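Alr4995 protein (Nostoc sp., PDB 6LRF) is a bifunctional arginine dihydrolase and ornithine cyclodeaminase, probably converting arginine to ornithine with loss of ammonia and carbon dioxide, then ornithine to proline. Local coordinates at residues L157-I162 and N193-M198. Numbering follows the deposited sequence.
Sequences LSLRLI and NRLIEM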
loop_
_atom_site.group_PDB
_atom_site.type_symbol
_atom_site.label_atom_id
_atom_site.label_comp_id
_atom_site.label_asym_id
_atom_site.label_seq_id
_atom_site.Cartn_x
_atom_site.Cartn_y
_atom_site.Cartn_z
ATOM N N LEU B 157 -2.311 47.951 -1.423
ATOM C CA LEU B 157 -1.678 46.675 -1.109
ATOM C C LEU B 157 -2.598 45.512 -1.444
ATOM O O LEU B 157 -3.669 45.392 -0.854
ATOM C CB LEU B 157 -1.312 46.627 0.374
ATOM C CG LEU B 157 -0.387 47.728 0.881
ATOM C CD1 LEU B 157 -0.047 47.479 2.337
ATOM C CD2 LEU B 157 0.872 47.783 0.030
ATOM N N SER B 158 -2.192 44.650 -2.377
ATOM C CA SER B 158 -3.078 43.579 -2.845
ATOM C C SER B 158 -2.974 42.327 -1.986
ATOM O O SER B 158 -1.867 41.851 -1.714
ATOM C CB SER B 158 -2.766 43.227 -4.303
ATOM O OG SER B 158 -2.847 44.382 -5.128
ATOM N N LEU B 159 -4.121 41.790 -1.575
ATOM C CA LEU B 159 -4.177 40.547 -0.795
ATOM C C LEU B 159 -5.001 39.509 -1.534
ATOM O O LEU B 159 -6.096 39.825 -2.034
ATOM C CB LEU B 159 -4.791 40.777 0.595
ATOM C CG LEU B 159 -4.125 41.793 1.516
ATOM C CD1 LEU B 159 -4.951 41.947 2.800
ATOM C CD2 LEU B 159 -2.694 41.395 1.863
ATOM N N ARG B 160 -4.502 38.270 -1.601
ATOM C CA ARG B 160 -5.259 37.221 -2.275
ATOM C C ARG B 160 -6.083 36.387 -1.302
ATOM O O ARG B 160 -5.563 35.856 -0.315
ATOM C CB ARG B 160 -4.349 36.294 -3.077
ATOM C CG ARG B 160 -5.159 35.271 -3.851
ATOM C CD ARG B 160 -4.312 34.149 -4.393
ATOM N NE ARG B 160 -5.146 33.253 -5.174
ATOM C CZ ARG B 160 -4.713 32.125 -5.720
ATOM N NH1 ARG B 160 -3.449 31.761 -5.556
ATOM N NH2 ARG B 160 -5.544 31.374 -6.427
ATOM N N LEU B 161 -7.374 36.277 -1.607
ATOM C CA LEU B 161 -8.308 35.464 -0.852
ATOM C C LEU B 161 -8.343 34.067 -1.439
ATOM O O LEU B 161 -8.491 33.933 -2.651
ATOM C CB LEU B 161 -9.714 36.079 -0.896
ATOM C CG LEU B 161 -9.890 37.484 -0.319
ATOM C CD1 LEU B 161 -11.195 38.110 -0.814
ATOM C CD2 LEU B 161 -9.850 37.432 1.204
ATOM N N ILE B 162 -8.259 33.039 -0.587
ATOM C CA ILE B 162 -8.161 31.644 -1.051
ATOM C C ILE B 162 -9.213 30.712 -0.467
ATOM O O ILE B 162 -9.286 29.552 -0.849
ATOM C CB ILE B 162 -6.790 31.040 -0.713
ATOM C CG1 ILE B 162 -6.562 31.107 0.799
ATOM C CG2 ILE B 162 -5.688 31.778 -1.451
ATOM C CD1 ILE B 162 -5.296 30.449 1.254
ATOM N N ASN B 193 -0.089 36.763 3.554
ATOM C CA ASN B 193 0.281 36.713 4.968
ATOM C C ASN B 193 1.655 37.316 5.228
ATOM O O ASN B 193 1.867 38.025 6.218
ATOM C CB ASN B 193 0.228 35.272 5.474
ATOM C CG ASN B 193 -1.164 34.877 5.950
ATOM O OD1 ASN B 193 -1.755 35.554 6.795
ATOM N ND2 ASN B 193 -1.700 33.793 5.402
ATOM N N ARG B 194 2.591 37.052 4.329
ATOM C CA ARG B 194 3.908 37.660 4.451
ATOM C C ARG B 194 3.752 39.192 4.421
ATOM O O ARG B 194 4.369 39.903 5.220
ATOM C CB ARG B 194 4.830 37.171 3.324
ATOM C CG ARG B 194 6.186 36.598 3.748
ATOM C CD ARG B 194 6.982 36.065 2.519
ATOM N NE ARG B 194 6.283 34.946 1.891
ATOM C CZ ARG B 194 6.253 34.700 0.578
ATOM N NH1 ARG B 194 6.887 35.506 -0.267
ATOM N NH2 ARG B 194 5.574 33.649 0.106
ATOM N N LEU B 195 2.907 39.696 3.513
ATOM C CA LEU B 195 2.745 41.146 3.352
ATOM C C LEU B 195 2.151 41.777 4.601
ATOM O O LEU B 195 2.588 42.844 5.029
ATOM C CB LEU B 195 1.863 41.469 2.147
ATOM C CG LEU B 195 1.590 42.958 1.853
ATOM C CD1 LEU B 195 2.891 43.755 1.669
ATOM C CD2 LEU B 195 0.705 43.086 0.612
ATOM N N ILE B 196 1.143 41.117 5.167
ATOM C CA ILE B 196 0.476 41.578 6.378
ATOM C C ILE B 196 1.471 41.673 7.521
ATOM O O ILE B 196 1.478 42.633 8.311
ATOM C CB ILE B 196 -0.672 40.629 6.774
ATOM C CG1 ILE B 196 -1.822 40.740 5.767
ATOM C CG2 ILE B 196 -1.160 40.935 8.168
ATOM C CD1 ILE B 196 -2.907 39.691 5.957
ATOM N N GLU B 197 2.333 40.670 7.592
ATOM C CA GLU B 197 3.263 40.579 8.702
ATOM C C GLU B 197 4.395 41.604 8.546
ATOM O O GLU B 197 4.943 42.058 9.544
ATOM C CB GLU B 197 3.776 39.135 8.836
ATOM C CG GLU B 197 2.691 38.179 9.380
ATOM C CD GLU B 197 2.936 36.703 9.052
ATOM O OE1 GLU B 197 4.056 36.357 8.636
ATOM O OE2 GLU B 197 2.010 35.875 9.209
HETATM N N MSE B 198 4.706 42.019 7.317
HETATM C CA MSE B 198 5.689 43.099 7.120
HETATM C C MSE B 198 5.130 44.495 7.442
HETATM O O MSE B 198 5.874 45.392 7.843
HETATM C CB MSE B 198 6.230 43.097 5.689
HETATM C CG MSE B 198 7.294 42.036 5.421
HETATM SE SE MSE B 198 7.990 42.108 3.593
HETATM C CE MSE B 198 6.362 41.711 2.611
#
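Leu-195 meets Leu-157, Ser-158 and Leu-159 where helix 190-199 packs on strand 155-160, a helix-on-strand contact within the dimethylargininase-like (GME) region, which probably carries the arginine dihydrolase activity; its family has the α/β-propeller, or pentein, fold. The short axes approach to 9.0 Å at 137°, so the helix runs obliquely and largely against the strand direction. Leu-195 can be followed outward. Its CB lies 4.6 Å from CD2 of Leu-159, looser than van der Waals contact. CG, held anti to the backbone N (chi1 180°), stays at a similar distance from that methyl, and the side chain rises toward the strand. There it forks: CD1 meets nothing of the strand within 4.5 Å, whereas CD2 does the touching, with CB of Leu-157 at 4.1 Å and CD2 of Leu-159 at 4.0 Å. The side chain of Ser-158 turns from the helix, and its OG hydrogen-bonds to His-145. Leu-159 also reaches Ile-196, crossing it at about a right angle, its CD2 being 4.1 Å from CG1 of Ile-196. Ile-196 also packs on Leu-181 and Tyr-183 of strand 181-183, while Leu-159 touches Trp-133 of the neighbouring strand. A hydrogen bond from Arg-160 N to Ser-192 OG joins strand and helix nearby. The shortest approach between the segments, however, is apolar carbon against carbonyl oxygen: Leu-195 CD2 lies 3.7 Å from Ser-158 O.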